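Local structure of enterochelin esterase (Salmonella enterica subsp. enterica serovar Typhimurium, 3MGA) at residues A[25-28]-A[32-35]; A[168-173]-A[226-231]; A[188-193]-A[218-223]. The protein probably hydrolyses the ester bonds of ferric enterobactin, the iron-loaded siderophore, so that its iron can be released. One frame throughout, in Å; residues are numbered along the deposited sequence. Where two conformers were deposited one is given.

Along the chain, interaction 1 closes before the others open, and interaction 3 falls wholly within the span between the two segments of interaction 2. Interaction 1 belongs to a beta hairpin in the N-terminal part, its centre about 38 Å from those of interactions 2 and 3. These two are neighbours, their centres about 10 Å apart, and both use helix 220-228: interaction 3 packs its start against strand 185-193, and interaction 2 links its far end to the segment 168-173 through one hydrogen bond. They also touch directly, Pro-169 and Pro-173 lying against Trp-220. The chain leading into the mixed sheet of the esterase part thus runs along a helix that itself packs on that sheet.

Interaction 1 (A[25-28]-A[32-35]); sequences IREK and YRVT
Ile-25 and Arg-33 face each other on antiparallel backbones, where Arg-33 N gives a fairly straight bond of 3.0 Å to Ile-25 O (162° at the hydrogen), while the return bond from Ile-25 N to Arg-33 O is bent. The oxygen of Ile-25 also takes a CA-H contact from Tyr-32 CA. One step on, Arg-26 and Tyr-32 form a non-hydrogen-bonded pair, and their side chains share one face of the sheet. There the ring of Tyr-32 reaches across to the neighbouring strand, meeting it obliquely: its CE2 lies 3.6 Å from Arg-26 CB, and its OH is equally far from Arg-26 CG. CG of Arg-26 stands anti to the backbone N (chi1 -160°), which places the start of the chain next to the phenol; the bend at the following torsion then brings NH1 to 3.9 Å from Tyr-32 OH, with guanidinium and ring planes 46° apart. The two strands make a hairpin, joined by a short loop, in which 23-26 is an outermost strand of the four-stranded antiparallel sheet and 32-39 is bonded on its other side to strand 80-87. Tyr-32 is buried, with Ala-89, Met-154 and Pro-155 also touching it, whereas Arg-26 is exposed. Beyond the paired residues, Glu-27 stretches its extended side chain back along the hairpin until OE2 is 3.6 Å from Arg-33 CB. Its carboxylate lies almost parallel to the guanidinium of Arg-33, but OE2 stays 4.5 Å from NE and well out of the guanidinium plane; any attraction is probably one of charge alone, since no N-H points at the oxygen.

Interaction 2 (A[168-173]-A[226-231]); sequences TPYSPP and LTHQRL
A single polar contact carries the crossing: the phenol OH of Tyr-170 meets ND1 of His-228 at 3.2 Å, a rather long hydrogen bond in which either group could be the donor. The angle at the hydrogen, 144°, shows that it is also somewhat bent. From the side of the histidine the oxygen arrives at the ring edge, near the imidazole plane, as suits a bond to a ring nitrogen; CE1 is the next nearest atom, 3.9 Å from Tyr-170 OH. The two side chains cross at about a right angle, and the imidazole approaches the phenol ring obliquely. CG of His-228 is anti to the backbone N (chi1 177°), a setting that swings the imidazole out from the helix toward the tyrosine. Because His-228 was modelled in two conformers, the bond describes one of them and may be only partly populated. The two segments bury just 60 Å² between them, and both partners are exposed at the surface.

Backbone bonds shape the end of the helix that carries the histidine. Arg-230 takes a positive phi of 72°, and the chain folds back in a Schellman motif: Leu-231 N bonds to Leu-226 O at 2.9 Å, and Arg-230 N to Thr-227 O at 3.0 Å. The tyrosine comes from an irregular, proline-rich segment that leads into strand 174-180, the outermost strand on that side of the mixed sheet of the esterase part.

Packing against the same helix occurs nearer its start, where Pro-169 also rests on Ala-224. Around the polar pair, Glu-167 touches His-228, and Gln-229 reaches both Arg-165 and, through NE2, the hydroxyl of Ser-225.

Interaction 3 (A[188-193]-A[218-223]); sequences RVWILT and PVWPAL
The indole of Trp-220 meets strand 185-193 with its edge: Leu-192 CD2 and Trp-190 CB both lie near the plane of the ring, beside its six-membered half. CD2 of Leu-192 is 3.5 Å from Trp-220 CE3, and CB of Trp-190 is 3.7 Å from Trp-220 CH2, so that two side chains from the same side of the strand line the rim of one ring. One face of Trp-220 carries a methyl of its own neighbour, Val-219 CG1, displaced toward the rim. The second indole, that of Trp-190, is turned obliquely to the first, the planes meeting at 47°, with the five-membered ring of Trp-190 centred 6.0 Å from the six-membered ring of Trp-220. CB of Arg-188 sits over one face of Trp-190, toward its rim, and Arg-188 NH2 lies at its edge, in the ring plane; the arginine chain folds round until its guanidinium lies against the far end of the indole, with Trp-190 CH2 3.6 Å above the centre of the guanidinium plane.

The first torsion of Trp-220 lies well off a staggered value (chi1 -29°), a setting that carries the indole from the start of the helix toward the strand. Leu-192 also reaches one turn further, its CD2 lying 4.0 Å from Leu-223 CD1.

The strand is the second in the mixed sheet, whose 1-2-4-3-5-6-7-8 order with an antiparallel second strand is that of the alpha/beta-hydrolase fold. It runs between strands 174-180 and 236-240, and helix 220-228 packs on it beside helix 210-216, whose Ala-214 touches both tryptophans. Salt bridges from Arg-188 to Glu-215 of that helix and to Asp-241, just past strand 236-240, join these elements at one end, while Leu-239 and Tyr-237 of strand 236-240 carry Trp-220 and Leu-223.

Interaction 1 (A[25-28]-A[32-35])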
ATOM      1  N   ILE A  25      25.636   3.141   1.673  1.00 53.05           N
ATOM      2  CA  ILE A  25      26.765   3.145   2.601  1.00 56.63           C
ATOM      3  C   ILE A  25      26.246   3.467   3.998  1.00 57.31           C
ATOM      4  O   ILE A  25      25.590   4.485   4.207  1.00 57.16           O
ATOM      5  CB  ILE A  25      27.838   4.179   2.220  1.00 58.80           C
ATOM      6  CG1 ILE A  25      28.465   3.826   0.872  1.00 59.03           C
ATOM      7  CG2 ILE A  25      28.920   4.242   3.293  1.00 62.59           C
ATOM      8  CD1 ILE A  25      29.134   2.478   0.843  1.00 57.76           C
ATOM      9  N   ARG A  26      26.551   2.586   4.940  1.00 59.00           N
ATOM     10  CA  ARG A  26      26.131   2.724   6.323  1.00 60.14           C
ATOM     11  C   ARG A  26      27.010   3.807   6.929  1.00 63.42           C
ATOM     12  O   ARG A  26      28.234   3.718   6.860  1.00 66.54           O
ATOM     13  CB  ARG A  26      26.355   1.381   7.025  1.00 61.47           C
ATOM     14  CG  ARG A  26      25.603   1.078   8.322  1.00 61.51           C
ATOM     15  CD  ARG A  26      25.837   2.023   9.465  1.00 64.89           C
ATOM     16  NE  ARG A  26      25.581   1.353  10.750  1.00 66.89           N
ATOM     17  CZ  ARG A  26      24.375   1.098  11.268  1.00 69.42           C
ATOM     18  NH1 ARG A  26      23.256   1.428  10.617  1.00 67.69           N
ATOM     19  NH2 ARG A  26      24.286   0.488  12.448  1.00 70.24           N
ATOM     20  N   GLU A  27      26.395   4.839   7.499  1.00 64.48           N
ATOM     21  CA  GLU A  27      27.147   5.942   8.115  1.00 68.43           C
ATOM     22  C   GLU A  27      27.233   5.841   9.641  1.00 70.30           C
ATOM     23  O   GLU A  27      26.626   4.965  10.259  1.00 68.98           O
ATOM     24  CB  GLU A  27      26.556   7.288   7.684  1.00 68.11           C
ATOM     25  CG  GLU A  27      26.834   7.613   6.226  1.00 69.74           C
ATOM     26  CD  GLU A  27      26.199   8.906   5.771  1.00 71.95           C
ATOM     27  OE1 GLU A  27      25.108   9.242   6.282  1.00 74.00           O
ATOM     28  OE2 GLU A  27      26.778   9.572   4.878  1.00 73.47           O
ATOM     29  N   LYS A  28      28.009   6.745  10.229  1.00 74.22           N
ATOM     30  CA  LYS A  28      28.226   6.795  11.680  1.00 77.22           C
ATOM     31  C   LYS A  28      26.926   6.843  12.493  1.00 75.40           C
ATOM     32  O   LYS A  28      26.757   6.087  13.452  1.00 75.65           O
ATOM     33  CB  LYS A  28      29.095   8.010  12.022  1.00 80.79           C
ATOM     34  CG  LYS A  28      29.446   8.146  13.496  1.00 86.31           C
ATOM     35  CD  LYS A  28      30.340   9.352  13.737  1.00 91.46           C
ATOM     36  CE  LYS A  28      30.694   9.490  15.205  1.00 97.00           C
ATOM     37  NZ  LYS A  28      29.484   9.660  16.063  1.00 96.89           N
ATOM     38  N   TYR A  32      21.807   5.720   6.095  1.00 47.17           N
ATOM     39  CA  TYR A  32      22.499   5.358   4.871  1.00 46.81           C
ATOM     40  C   TYR A  32      22.543   6.448   3.803  1.00 45.81           C
ATOM     41  O   TYR A  32      21.563   7.152   3.576  1.00 44.43           O
ATOM     42  CB  TYR A  32      21.817   4.103   4.266  1.00 45.30           C
ATOM     43  CG  TYR A  32      21.995   2.847   5.090  1.00 46.99           C
ATOM     44  CD1 TYR A  32      21.192   2.592   6.198  1.00 48.52           C
ATOM     45  CD2 TYR A  32      22.970   1.917   4.766  1.00 47.88           C
ATOM     46  CE1 TYR A  32      21.365   1.452   6.960  1.00 48.67           C
ATOM     47  CE2 TYR A  32      23.145   0.771   5.521  1.00 48.60           C
ATOM     48  CZ  TYR A  32      22.341   0.541   6.618  1.00 49.15           C
ATOM     49  OH  TYR A  32      22.514  -0.594   7.386  1.00 48.72           O
ATOM     50  N   ARG A  33      23.696   6.576   3.156  1.00 47.55           N
ATOM     51  CA  ARG A  33      23.872   7.495   2.034  1.00 48.00           C
ATOM     52  C   ARG A  33      23.594   6.600   0.820  1.00 45.69           C
ATOM     53  O   ARG A  33      24.416   5.755   0.466  1.00 45.00           O
ATOM     54  CB  ARG A  33      25.303   8.054   1.973  1.00 51.17           C
ATOM     55  CG  ARG A  33      25.622   8.869   0.699  1.00 55.62           C
ATOM     56  CD  ARG A  33      25.326  10.398   0.726  1.00 62.02           C
ATOM     57  NE  ARG A  33      24.107  10.825   1.421  1.00 64.08           N
ATOM     58  CZ  ARG A  33      23.544  12.030   1.284  1.00 64.48           C
ATOM     59  NH1 ARG A  33      22.450  12.338   1.972  1.00 65.04           N
ATOM     60  NH2 ARG A  33      24.046  12.925   0.446  1.00 68.34           N
ATOM     61  N   VAL A  34      22.433   6.775   0.200  1.00 44.27           N
ATOM     62  CA  VAL A  34      22.042   5.954  -0.941  1.00 43.67           C
ATOM     63  C   VAL A  34      22.189   6.714  -2.262  1.00 44.71           C
ATOM     64  O   VAL A  34      21.698   7.830  -2.396  1.00 45.17           O
ATOM     65  CB  VAL A  34      20.593   5.465  -0.785  1.00 41.85           C
ATOM     66  CG1 VAL A  34      20.210   4.552  -1.939  1.00 40.68           C
ATOM     67  CG2 VAL A  34      20.423   4.738   0.549  1.00 41.32           C
ATOM     68  N   THR A  35      22.860   6.093  -3.232  1.00 45.34           N
ATOM     69  CA  THR A  35      23.088   6.701  -4.534  1.00 46.46           C
ATOM     70  C   THR A  35      22.327   5.977  -5.634  1.00 46.01           C
ATOM     71  O   THR A  35      22.379   4.751  -5.740  1.00 45.68           O
ATOM     72  CB  THR A  35      24.592   6.686  -4.900  1.00 48.92           C
ATOM     73  OG1 THR A  35      25.324   7.437  -3.927  1.00 52.92           O
ATOM     74  CG2 THR A  35      24.826   7.293  -6.271  1.00 48.06           C
TER

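Interaction 2 (A[168-173]-A[226-231])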
ATOM      1  N   THR A 168       3.823 -21.937  -4.205  1.00 60.51           N
ATOM      2  CA  THR A 168       2.646 -22.112  -5.051  1.00 58.76           C
ATOM      3  C   THR A 168       1.438 -22.619  -4.254  1.00 57.64           C
ATOM      4  O   THR A 168       1.571 -23.536  -3.445  1.00 58.14           O
ATOM      5  CB  THR A 168       2.921 -23.110  -6.190  1.00 61.54           C
ATOM      6  OG1 THR A 168       4.057 -22.679  -6.952  1.00 62.83           O
ATOM      7  CG2 THR A 168       1.696 -23.233  -7.107  1.00 61.72           C
ATOM      8  N   PRO A 169       0.256 -22.011  -4.476  1.00 54.84           N
ATOM      9  CA  PRO A 169      -0.944 -22.446  -3.764  1.00 54.85           C
ATOM     10  C   PRO A 169      -1.525 -23.734  -4.335  1.00 56.96           C
ATOM     11  O   PRO A 169      -1.686 -23.852  -5.554  1.00 57.95           O
ATOM     12  CB  PRO A 169      -1.911 -21.275  -3.950  1.00 52.23           C
ATOM     13  CG  PRO A 169      -1.427 -20.541  -5.136  1.00 50.19           C
ATOM     14  CD  PRO A 169       0.028 -20.782  -5.260  1.00 51.82           C
ATOM     15  N   TYR A 170      -1.844 -24.691  -3.462  1.00 58.59           N
ATOM     16  CA  TYR A 170      -2.402 -25.967  -3.905  1.00 60.82           C
ATOM     17  C   TYR A 170      -3.659 -25.739  -4.745  1.00 58.70           C
ATOM     18  O   TYR A 170      -3.908 -26.472  -5.711  1.00 60.09           O
ATOM     19  CB  TYR A 170      -2.725 -26.892  -2.722  1.00 63.82           C
ATOM     20  CG  TYR A 170      -1.559 -27.126  -1.783  1.00 70.22           C
ATOM     21  CD1 TYR A 170      -0.342 -27.608  -2.260  1.00 75.72           C
ATOM     22  CD2 TYR A 170      -1.689 -26.919  -0.412  1.00 73.75           C
ATOM     23  CE1 TYR A 170       0.731 -27.830  -1.403  1.00 79.18           C
ATOM     24  CE2 TYR A 170      -0.625 -27.150   0.453  1.00 77.26           C
ATOM     25  CZ  TYR A 170       0.583 -27.604  -0.049  1.00 79.89           C
ATOM     26  OH  TYR A 170       1.643 -27.833   0.803  1.00 83.79           O
ATOM     27  N   SER A 171      -4.439 -24.724  -4.366  1.00 54.66           N
ATOM     28  CA  SER A 171      -5.656 -24.367  -5.070  1.00 52.87           C
ATOM     29  C   SER A 171      -5.442 -23.109  -5.910  1.00 49.53           C
ATOM     30  O   SER A 171      -4.928 -22.105  -5.408  1.00 47.86           O
ATOM     31  CB  SER A 171      -6.782 -24.082  -4.078  1.00 52.71           C
ATOM     32  OG  SER A 171      -6.987 -25.159  -3.192  1.00 58.45           O
ATOM     33  N   PRO A 172      -5.831 -23.150  -7.191  1.00 47.58           N
ATOM     34  CA  PRO A 172      -5.698 -21.950  -7.999  1.00 46.02           C
ATOM     35  C   PRO A 172      -6.783 -20.929  -7.648  1.00 45.48           C
ATOM     36  O   PRO A 172      -7.887 -21.315  -7.246  1.00 44.40           O
ATOM     37  CB  PRO A 172      -5.910 -22.456  -9.415  1.00 46.74           C
ATOM     38  CG  PRO A 172      -6.766 -23.657  -9.259  1.00 48.52           C
ATOM     39  CD  PRO A 172      -6.379 -24.279  -7.959  1.00 49.13           C
ATOM     40  N   PRO A 173      -6.468 -19.629  -7.780  1.00 44.28           N
ATOM     41  CA  PRO A 173      -7.456 -18.600  -7.496  1.00 43.10           C
ATOM     42  C   PRO A 173      -8.592 -18.654  -8.504  1.00 42.39           C
ATOM     43  O   PRO A 173      -8.350 -18.863  -9.685  1.00 43.87           O
ATOM     44  CB  PRO A 173      -6.665 -17.295  -7.636  1.00 43.14           C
ATOM     45  CG  PRO A 173      -5.448 -17.646  -8.431  1.00 43.99           C
ATOM     46  CD  PRO A 173      -5.158 -19.070  -8.155  1.00 44.04           C
ATOM     47  N   LEU A 226       2.618 -18.868   4.043  1.00 37.74           N
ATOM     48  CA  LEU A 226       2.323 -18.710   5.470  1.00 37.54           C
ATOM     49  C   LEU A 226       1.416 -19.824   5.992  1.00 38.24           C
ATOM     50  O   LEU A 226       1.555 -20.267   7.136  1.00 38.68           O
ATOM     51  CB  LEU A 226       1.736 -17.335   5.757  1.00 35.78           C
ATOM     52  CG  LEU A 226       2.766 -16.223   5.576  1.00 37.72           C
ATOM     53  CD1 LEU A 226       2.134 -14.843   5.781  1.00 36.83           C
ATOM     54  CD2 LEU A 226       3.940 -16.432   6.523  1.00 38.85           C
ATOM     55  N   THR A 227       0.508 -20.288   5.142  1.00 37.93           N
ATOM     56  CA  THR A 227      -0.376 -21.383   5.503  1.00 39.08           C
ATOM     57  C   THR A 227       0.425 -22.693   5.660  1.00 41.17           C
ATOM     58  O   THR A 227       0.221 -23.444   6.629  1.00 41.12           O
ATOM     59  CB  THR A 227      -1.486 -21.559   4.471  1.00 38.40           C
ATOM     60  OG1 THR A 227      -2.240 -20.335   4.380  1.00 38.90           O
ATOM     61  CG2 THR A 227      -2.392 -22.690   4.871  1.00 35.87           C
ATOM     62  N   HIS A 228       1.328 -22.953   4.717  0.50 41.80           N
ATOM     63  CA  HIS A 228       2.173 -24.147   4.758  0.50 44.16           C
ATOM     64  C   HIS A 228       3.048 -24.173   6.019  0.50 45.64           C
ATOM     65  O   HIS A 228       3.304 -25.236   6.577  0.50 47.90           O
ATOM     66  CB  HIS A 228       3.050 -24.210   3.505  0.50 44.29           C
ATOM     67  CG  HIS A 228       4.009 -25.361   3.487  0.50 47.60           C
ATOM     68  ND1 HIS A 228       3.666 -26.611   3.018  0.50 48.85           N
ATOM     69  CD2 HIS A 228       5.309 -25.444   3.863  0.50 49.16           C
ATOM     70  CE1 HIS A 228       4.709 -27.417   3.114  0.50 50.55           C
ATOM     71  NE2 HIS A 228       5.718 -26.734   3.624  0.50 51.17           N
ATOM     72  N   GLN A 229       3.485 -22.997   6.466  1.00 45.01           N
ATOM     73  CA  GLN A 229       4.340 -22.874   7.667  1.00 47.06           C
ATOM     74  C   GLN A 229       3.541 -22.947   8.969  1.00 47.07           C
ATOM     75  O   GLN A 229       4.120 -22.949  10.052  1.00 48.71           O
ATOM     76  CB  GLN A 229       5.129 -21.560   7.644  1.00 46.29           C
ATOM     77  CG  GLN A 229       6.042 -21.382   6.437  1.00 48.49           C
ATOM     78  CD  GLN A 229       6.750 -20.036   6.446  1.00 52.32           C
ATOM     79  OE1 GLN A 229       7.398 -19.669   7.435  1.00 57.63           O
ATOM     80  NE2 GLN A 229       6.652 -19.301   5.337  1.00 44.33           N
ATOM     81  N   ARG A 230       2.214 -22.984   8.843  1.00 46.70           N
ATOM     82  CA  ARG A 230       1.271 -23.055   9.962  1.00 47.64           C
ATOM     83  C   ARG A 230       1.202 -21.723  10.707  1.00 46.46           C
ATOM     84  O   ARG A 230       0.833 -21.670  11.881  1.00 46.93           O
ATOM     85  CB  ARG A 230       1.573 -24.251  10.887  1.00 50.59           C
ATOM     86  CG  ARG A 230       1.699 -25.564  10.099  1.00 57.44           C
ATOM     87  CD  ARG A 230       1.847 -26.826  10.955  1.00 69.07           C
ATOM     88  NE  ARG A 230       0.582 -27.265  11.558  1.00 75.99           N
ATOM     89  CZ  ARG A 230       0.144 -26.933  12.776  1.00 81.98           C
ATOM     90  NH1 ARG A 230      -1.025 -27.405  13.197  1.00 84.77           N
ATOM     91  NH2 ARG A 230       0.856 -26.140  13.579  1.00 81.89           N
ATOM     92  N   LEU A 231       1.539 -20.643   9.994  1.00 44.07           N
ATOM     93  CA  LEU A 231       1.510 -19.296  10.553  1.00 41.92           C
ATOM     94  C   LEU A 231       0.189 -18.578  10.219  1.00 40.40           C
ATOM     95  O   LEU A 231      -0.057 -17.471  10.681  1.00 40.85           O
ATOM     96  CB  LEU A 231       2.732 -18.497  10.099  1.00 41.10           C
ATOM     97  CG  LEU A 231       4.071 -19.006  10.669  1.00 43.03           C
ATOM     98  CD1 LEU A 231       5.235 -18.206  10.118  1.00 41.30           C
ATOM     99  CD2 LEU A 231       4.094 -18.973  12.215  1.00 38.95           C
TER

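Interaction 3 (A[188-193]-A[218-223])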
ATOM      1  N   ARG A 188     -15.442  -7.822 -10.771  1.00 37.08           N
ATOM      2  CA  ARG A 188     -14.736  -9.078 -10.559  1.00 35.79           C
ATOM      3  C   ARG A 188     -14.404  -9.257  -9.097  1.00 34.82           C
ATOM      4  O   ARG A 188     -14.068  -8.290  -8.406  1.00 34.09           O
ATOM      5  CB  ARG A 188     -13.386  -9.101 -11.287  1.00 35.57           C
ATOM      6  CG  ARG A 188     -13.423  -9.081 -12.792  1.00 39.82           C
ATOM      7  CD  ARG A 188     -12.004  -8.891 -13.346  1.00 44.23           C
ATOM      8  NE  ARG A 188     -11.430  -7.589 -12.996  1.00 46.02           N
ATOM      9  CZ  ARG A 188     -10.191  -7.194 -13.292  1.00 50.58           C
ATOM     10  NH1 ARG A 188      -9.356  -8.001 -13.946  1.00 51.51           N
ATOM     11  NH2 ARG A 188      -9.776  -5.982 -12.926  1.00 49.42           N
ATOM     12  N   VAL A 189     -14.477 -10.507  -8.647  1.00 33.98           N
ATOM     13  CA  VAL A 189     -14.083 -10.881  -7.299  1.00 33.39           C
ATOM     14  C   VAL A 189     -13.239 -12.160  -7.439  1.00 34.04           C
ATOM     15  O   VAL A 189     -13.533 -13.030  -8.278  1.00 35.05           O
ATOM     16  CB  VAL A 189     -15.280 -11.105  -6.363  1.00 34.12           C
ATOM     17  CG1 VAL A 189     -16.067  -9.796  -6.182  1.00 32.51           C
ATOM     18  CG2 VAL A 189     -16.185 -12.234  -6.886  1.00 34.74           C
ATOM     19  N   TRP A 190     -12.168 -12.256  -6.665  1.00 32.32           N
ATOM     20  CA  TRP A 190     -11.310 -13.430  -6.714  1.00 32.65           C
ATOM     21  C   TRP A 190     -11.460 -14.247  -5.437  1.00 32.37           C
ATOM     22  O   TRP A 190     -11.640 -13.700  -4.355  1.00 33.35           O
ATOM     23  CB  TRP A 190      -9.855 -13.030  -6.896  1.00 32.09           C
ATOM     24  CG  TRP A 190      -9.503 -12.455  -8.229  1.00 32.04           C
ATOM     25  CD1 TRP A 190      -8.943 -13.122  -9.283  1.00 34.46           C
ATOM     26  CD2 TRP A 190      -9.633 -11.090  -8.646  1.00 29.57           C
ATOM     27  NE1 TRP A 190      -8.720 -12.258 -10.332  1.00 32.56           N
ATOM     28  CE2 TRP A 190      -9.144 -11.007  -9.968  1.00 31.48           C
ATOM     29  CE3 TRP A 190     -10.110  -9.930  -8.034  1.00 31.82           C
ATOM     30  CZ2 TRP A 190      -9.128  -9.817 -10.681  1.00 30.79           C
ATOM     31  CZ3 TRP A 190     -10.097  -8.745  -8.749  1.00 30.72           C
ATOM     32  CH2 TRP A 190      -9.609  -8.699 -10.055  1.00 31.84           C
ATOM     33  N   ILE A 191     -11.379 -15.563  -5.557  1.00 32.73           N
ATOM     34  CA  ILE A 191     -11.520 -16.427  -4.399  1.00 32.29           C
ATOM     35  C   ILE A 191     -10.358 -17.388  -4.285  1.00 31.59           C
ATOM     36  O   ILE A 191     -10.102 -18.160  -5.196  1.00 33.02           O
ATOM     37  CB  ILE A 191     -12.807 -17.268  -4.469  1.00 33.22           C
ATOM     38  CG1 ILE A 191     -14.044 -16.378  -4.548  1.00 35.17           C
ATOM     39  CG2 ILE A 191     -12.922 -18.168  -3.239  1.00 34.70           C
ATOM     40  CD1 ILE A 191     -15.354 -17.177  -4.656  1.00 36.83           C
ATOM     41  N   LEU A 192      -9.658 -17.341  -3.164  1.00 31.55           N
ATOM     42  CA  LEU A 192      -8.570 -18.272  -2.904  1.00 34.14           C
ATOM     43  C   LEU A 192      -8.865 -19.001  -1.600  1.00 34.88           C
ATOM     44  O   LEU A 192      -9.242 -18.378  -0.624  1.00 34.50           O
ATOM     45  CB  LEU A 192      -7.227 -17.552  -2.760  1.00 34.25           C
ATOM     46  CG  LEU A 192      -6.057 -18.478  -2.399  1.00 34.89           C
ATOM     47  CD1 LEU A 192      -5.734 -19.372  -3.585  1.00 34.55           C
ATOM     48  CD2 LEU A 192      -4.828 -17.684  -1.986  1.00 36.74           C
ATOM     49  N   THR A 193      -8.701 -20.319  -1.599  1.00 36.80           N
ATOM     50  CA  THR A 193      -8.889 -21.122  -0.401  1.00 38.46           C
ATOM     51  C   THR A 193      -7.534 -21.755  -0.099  1.00 40.77           C
ATOM     52  O   THR A 193      -6.845 -22.190  -1.015  1.00 41.70           O
ATOM     53  CB  THR A 193      -9.934 -22.235  -0.604  1.00 39.62           C
ATOM     54  OG1 THR A 193      -9.469 -23.149  -1.598  1.00 41.70           O
ATOM     55  CG2 THR A 193     -11.269 -21.657  -1.032  1.00 38.01           C
ATOM     56  N   PRO A 218       0.441 -10.049  -6.854  1.00 38.05           N
ATOM     57  CA  PRO A 218      -0.308 -11.260  -6.434  1.00 36.96           C
ATOM     58  C   PRO A 218      -0.000 -11.750  -5.032  1.00 36.59           C
ATOM     59  O   PRO A 218       1.138 -12.081  -4.717  1.00 38.30           O
ATOM     60  CB  PRO A 218       0.070 -12.309  -7.494  1.00 37.60           C
ATOM     61  CG  PRO A 218       0.482 -11.509  -8.687  1.00 38.05           C
ATOM     62  CD  PRO A 218       1.172 -10.293  -8.113  1.00 39.34           C
ATOM     63  N   VAL A 219      -1.041 -11.802  -4.209  1.00 35.91           N
ATOM     64  CA  VAL A 219      -0.924 -12.191  -2.811  1.00 35.60           C
ATOM     65  C   VAL A 219      -0.963 -13.711  -2.564  1.00 36.14           C
ATOM     66  O   VAL A 219      -0.602 -14.165  -1.482  1.00 35.38           O
ATOM     67  CB  VAL A 219      -2.061 -11.514  -2.007  1.00 35.10           C
ATOM     68  CG1 VAL A 219      -3.408 -12.154  -2.344  1.00 34.39           C
ATOM     69  CG2 VAL A 219      -1.803 -11.574  -0.524  1.00 36.15           C
ATOM     70  N   TRP A 220      -1.331 -14.497  -3.577  1.00 36.17           N
ATOM     71  CA  TRP A 220      -1.488 -15.959  -3.389  1.00 36.83           C
ATOM     72  C   TRP A 220      -0.223 -16.677  -2.870  1.00 38.44           C
ATOM     73  O   TRP A 220      -0.279 -17.372  -1.849  1.00 38.94           O
ATOM     74  CB  TRP A 220      -1.922 -16.666  -4.680  1.00 36.39           C
ATOM     75  CG  TRP A 220      -2.730 -15.868  -5.666  1.00 36.46           C
ATOM     76  CD1 TRP A 220      -2.367 -15.569  -6.942  1.00 36.77           C
ATOM     77  CD2 TRP A 220      -4.012 -15.258  -5.462  1.00 36.68           C
ATOM     78  NE1 TRP A 220      -3.346 -14.834  -7.553  1.00 39.49           N
ATOM     79  CE2 TRP A 220      -4.368 -14.629  -6.668  1.00 38.51           C
ATOM     80  CE3 TRP A 220      -4.897 -15.190  -4.386  1.00 37.36           C
ATOM     81  CZ2 TRP A 220      -5.571 -13.947  -6.830  1.00 38.09           C
ATOM     82  CZ3 TRP A 220      -6.094 -14.506  -4.550  1.00 36.76           C
ATOM     83  CH2 TRP A 220      -6.415 -13.895  -5.755  1.00 35.72           C
ATOM     84  N   PRO A 221       0.919 -16.529  -3.579  1.00 37.98           N
ATOM     85  CA  PRO A 221       2.118 -17.227  -3.124  1.00 38.36           C
ATOM     86  C   PRO A 221       2.482 -16.952  -1.669  1.00 37.44           C
ATOM     87  O   PRO A 221       2.863 -17.882  -0.950  1.00 36.81           O
ATOM     88  CB  PRO A 221       3.210 -16.718  -4.073  1.00 40.36           C
ATOM     89  CG  PRO A 221       2.472 -16.270  -5.293  1.00 39.27           C
ATOM     90  CD  PRO A 221       1.176 -15.728  -4.790  1.00 37.78           C
ATOM     91  N   ALA A 222       2.353 -15.694  -1.242  1.00 35.69           N
ATOM     92  CA  ALA A 222       2.673 -15.303   0.136  1.00 35.09           C
ATOM     93  C   ALA A 222       1.708 -15.926   1.135  1.00 34.80           C
ATOM     94  O   ALA A 222       2.117 -16.353   2.217  1.00 35.45           O
ATOM     95  CB  ALA A 222       2.667 -13.795   0.282  1.00 33.61           C
ATOM     96  N   LEU A 223       0.429 -15.973   0.773  1.00 34.11           N
ATOM     97  CA  LEU A 223      -0.594 -16.558   1.645  1.00 34.50           C
ATOM     98  C   LEU A 223      -0.416 -18.069   1.790  1.00 35.20           C
ATOM     99  O   LEU A 223      -0.503 -18.608   2.893  1.00 35.64           O
ATOM    100  CB  LEU A 223      -1.990 -16.253   1.113  1.00 33.14           C
ATOM    101  CG  LEU A 223      -2.404 -14.787   1.115  1.00 32.22           C
ATOM    102  CD1 LEU A 223      -3.739 -14.621   0.397  1.00 29.94           C
ATOM    103  CD2 LEU A 223      -2.474 -14.258   2.536  1.00 31.74           C
TER